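Malonyl CoA reductase (malonate semialdehyde-forming) (Sulfolobus tokodaii, PDB 2EP5) probably catalyses the NADPH-dependent reduction of malonyl-CoA to malonate semialdehyde, as a member of the aspartate-semialdehyde dehydrogenase family. Local coordinates at residues T240-M245 with L325-V330. Sequence-based numbering, arbitrary orientation.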
ATOM      1  N   THR A 240      -4.371   6.912   1.356  1.00 22.39           N
ATOM      2  CA  THR A 240      -3.548   8.014   0.888  1.00 21.56           C
ATOM      3  C   THR A 240      -2.948   8.666   2.131  1.00 20.93           C
ATOM      4  O   THR A 240      -3.576   8.664   3.188  1.00 21.52           O
ATOM      5  CB  THR A 240      -4.443   9.018   0.126  1.00 22.67           C
ATOM      6  OG1 THR A 240      -4.651   8.539  -1.208  1.00 22.01           O
ATOM      7  CG2 THR A 240      -3.825  10.408   0.096  1.00 24.63           C
ATOM      8  N   ARG A 241      -1.740   9.209   2.026  1.00 18.32           N
ATOM      9  CA  ARG A 241      -1.130   9.840   3.188  1.00 19.03           C
ATOM     10  C   ARG A 241      -1.646  11.251   3.386  1.00 18.93           C
ATOM     11  O   ARG A 241      -2.192  11.581   4.436  1.00 19.21           O
ATOM     12  CB  ARG A 241       0.403   9.883   3.073  1.00 17.98           C
ATOM     13  CG  ARG A 241       1.080   8.519   3.009  1.00 20.75           C
ATOM     14  CD  ARG A 241       2.592   8.653   2.917  1.00 20.69           C
ATOM     15  NE  ARG A 241       3.173   8.967   4.217  1.00 24.15           N
ATOM     16  CZ  ARG A 241       3.523   8.055   5.118  1.00 24.84           C
ATOM     17  NH1 ARG A 241       3.364   6.767   4.852  1.00 25.33           N
ATOM     18  NH2 ARG A 241       4.012   8.431   6.293  1.00 28.45           N
ATOM     19  N   VAL A 242      -1.484  12.083   2.369  1.00 19.15           N
ATOM     20  CA  VAL A 242      -1.911  13.466   2.477  1.00 18.96           C
ATOM     21  C   VAL A 242      -2.667  13.929   1.258  1.00 20.13           C
ATOM     22  O   VAL A 242      -2.307  13.589   0.129  1.00 20.56           O
ATOM     23  CB  VAL A 242      -0.695  14.402   2.657  1.00 19.03           C
ATOM     24  CG1 VAL A 242      -1.174  15.832   2.932  1.00 16.97           C
ATOM     25  CG2 VAL A 242       0.199  13.878   3.782  1.00 17.23           C
ATOM     26  N   GLY A 243      -3.712  14.720   1.489  1.00 21.50           N
ATOM     27  CA  GLY A 243      -4.497  15.243   0.387  1.00 21.57           C
ATOM     28  C   GLY A 243      -5.928  14.752   0.386  1.00 23.15           C
ATOM     29  O   GLY A 243      -6.176  13.540   0.389  1.00 23.80           O
ATOM     30  N   HIS A 244      -6.865  15.698   0.414  1.00 21.59           N
ATOM     31  CA  HIS A 244      -8.291  15.398   0.389  1.00 22.35           C
ATOM     32  C   HIS A 244      -8.841  15.744  -0.986  1.00 23.99           C
ATOM     33  O   HIS A 244      -8.703  16.875  -1.464  1.00 23.79           O
ATOM     34  CB  HIS A 244      -9.048  16.223   1.431  1.00 21.51           C
ATOM     35  CG  HIS A 244      -8.882  15.727   2.832  1.00 20.36           C
ATOM     36  ND1 HIS A 244      -8.220  14.556   3.133  1.00 18.26           N
ATOM     37  CD2 HIS A 244      -9.304  16.238   4.013  1.00 16.71           C
ATOM     38  CE1 HIS A 244      -8.243  14.366   4.440  1.00 18.78           C
ATOM     39  NE2 HIS A 244      -8.894  15.372   4.996  1.00 19.01           N
ATOM     40  N   MET A 245      -9.461  14.762  -1.624  1.00 23.46           N
ATOM     41  CA  MET A 245     -10.038  14.977  -2.932  1.00 24.11           C
ATOM     42  C   MET A 245     -11.551  15.105  -2.777  1.00 24.21           C
ATOM     43  O   MET A 245     -12.148  14.519  -1.867  1.00 24.56           O
ATOM     44  CB  MET A 245      -9.688  13.810  -3.857  1.00 25.41           C
ATOM     45  CG  MET A 245     -10.305  13.919  -5.245  1.00 32.54           C
ATOM     46  SD  MET A 245      -9.465  12.878  -6.459  1.00 38.08           S
ATOM     47  CE  MET A 245      -7.825  13.591  -6.410  1.00 34.30           C
ATOM     48  N   LEU A 325      -8.629  19.218  -5.279  1.00 18.17           N
ATOM     49  CA  LEU A 325      -7.689  18.557  -4.392  1.00 16.72           C
ATOM     50  C   LEU A 325      -6.965  19.614  -3.577  1.00 16.43           C
ATOM     51  O   LEU A 325      -6.685  20.701  -4.071  1.00 16.21           O
ATOM     52  CB  LEU A 325      -6.690  17.748  -5.220  1.00 17.16           C
ATOM     53  CG  LEU A 325      -5.680  16.770  -4.582  1.00 20.36           C
ATOM     54  CD1 LEU A 325      -4.294  17.370  -4.590  1.00 20.50           C
ATOM     55  CD2 LEU A 325      -6.113  16.387  -3.178  1.00 19.61           C
ATOM     56  N   GLY A 326      -6.685  19.293  -2.321  1.00 17.28           N
ATOM     57  CA  GLY A 326      -5.979  20.217  -1.457  1.00 19.70           C
ATOM     58  C   GLY A 326      -5.223  19.495  -0.354  1.00 20.67           C
ATOM     59  O   GLY A 326      -5.553  18.363   0.001  1.00 21.51           O
ATOM     60  N   ASP A 327      -4.189  20.142   0.175  1.00 20.85           N
ATOM     61  CA  ASP A 327      -3.397  19.569   1.258  1.00 20.32           C
ATOM     62  C   ASP A 327      -4.226  19.812   2.525  1.00 21.80           C
ATOM     63  O   ASP A 327      -4.393  20.960   2.953  1.00 20.02           O
ATOM     64  CB  ASP A 327      -2.057  20.297   1.355  1.00 21.20           C
ATOM     65  CG  ASP A 327      -1.111  19.666   2.362  1.00 23.09           C
ATOM     66  OD1 ASP A 327      -1.579  19.169   3.410  1.00 23.40           O
ATOM     67  OD2 ASP A 327       0.113  19.688   2.110  1.00 23.57           O
ATOM     68  N   ASN A 328      -4.756  18.739   3.107  1.00 21.05           N
ATOM     69  CA  ASN A 328      -5.582  18.845   4.314  1.00 22.04           C
ATOM     70  C   ASN A 328      -4.809  19.345   5.541  1.00 22.56           C
ATOM     71  O   ASN A 328      -5.407  19.853   6.492  1.00 24.09           O
ATOM     72  CB  ASN A 328      -6.208  17.485   4.636  1.00 19.07           C
ATOM     73  CG  ASN A 328      -5.168  16.390   4.749  1.00 20.58           C
ATOM     74  OD1 ASN A 328      -4.488  16.066   3.769  1.00 19.85           O
ATOM     75  ND2 ASN A 328      -5.024  15.824   5.945  1.00 16.36           N
ATOM     76  N   LEU A 329      -3.487  19.197   5.523  1.00 22.31           N
ATOM     77  CA  LEU A 329      -2.652  19.635   6.644  1.00 23.07           C
ATOM     78  C   LEU A 329      -2.305  21.124   6.610  1.00 23.43           C
ATOM     79  O   LEU A 329      -2.129  21.762   7.654  1.00 22.72           O
ATOM     80  CB  LEU A 329      -1.350  18.833   6.675  1.00 22.25           C
ATOM     81  CG  LEU A 329      -1.433  17.322   6.892  1.00 21.15           C
ATOM     82  CD1 LEU A 329      -0.015  16.764   6.963  1.00 19.61           C
ATOM     83  CD2 LEU A 329      -2.192  17.014   8.187  1.00 22.39           C
ATOM     84  N   VAL A 330      -2.201  21.663   5.403  1.00 23.70           N
ATOM     85  CA  VAL A 330      -1.844  23.060   5.198  1.00 24.19           C
ATOM     86  C   VAL A 330      -3.085  23.915   4.934  1.00 24.18           C
ATOM     87  O   VAL A 330      -3.565  24.633   5.818  1.00 24.76           O
ATOM     88  CB  VAL A 330      -0.841  23.167   4.011  1.00 22.64           C
ATOM     89  CG1 VAL A 330      -0.438  24.603   3.771  1.00 21.25           C
ATOM     90  CG2 VAL A 330       0.387  22.325   4.315  1.00 19.21           C
TER
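The imidazole of H244 lies flat against N328: CB of N328 sits over the ring centre, 3.4 Å from the centroid, a CH-pi contact, and the amide plane stacks only 17° from the ring. N328 reaches this place with chi1 at 55°, its CG between its own backbone N and carbonyl carbon, which also brings OD1 within 2.8 Å of G243 N for a hydrogen bond. N328 ND2 is hydrogen-bonded to S181 OG. V242 CG1 wedges against both acid and amide, 3.4 Å from D327 OD1. Behind them strands 244-251 and 319-326 run antiparallel side by side, the start of the first pairing with the end of the second: H244 N donates to G326 O at 3.0 Å, and G326 N returns a longer bond to H244 O. Past the strand, D327 OD1 takes the amide of L329 at 2.8 Å in an Asx turn, and that of V330 from above the carboxylate plane. Without that carboxylate, as with an alanine here, the L329 amide would lose its side-chain acceptor and the turn carrying N328 would probably loosen from the H244 ring. H244, the predicted proton acceptor, touches C151, the predicted acyl-thioester cysteine; N328, covering one ring face, probably limits its movement there.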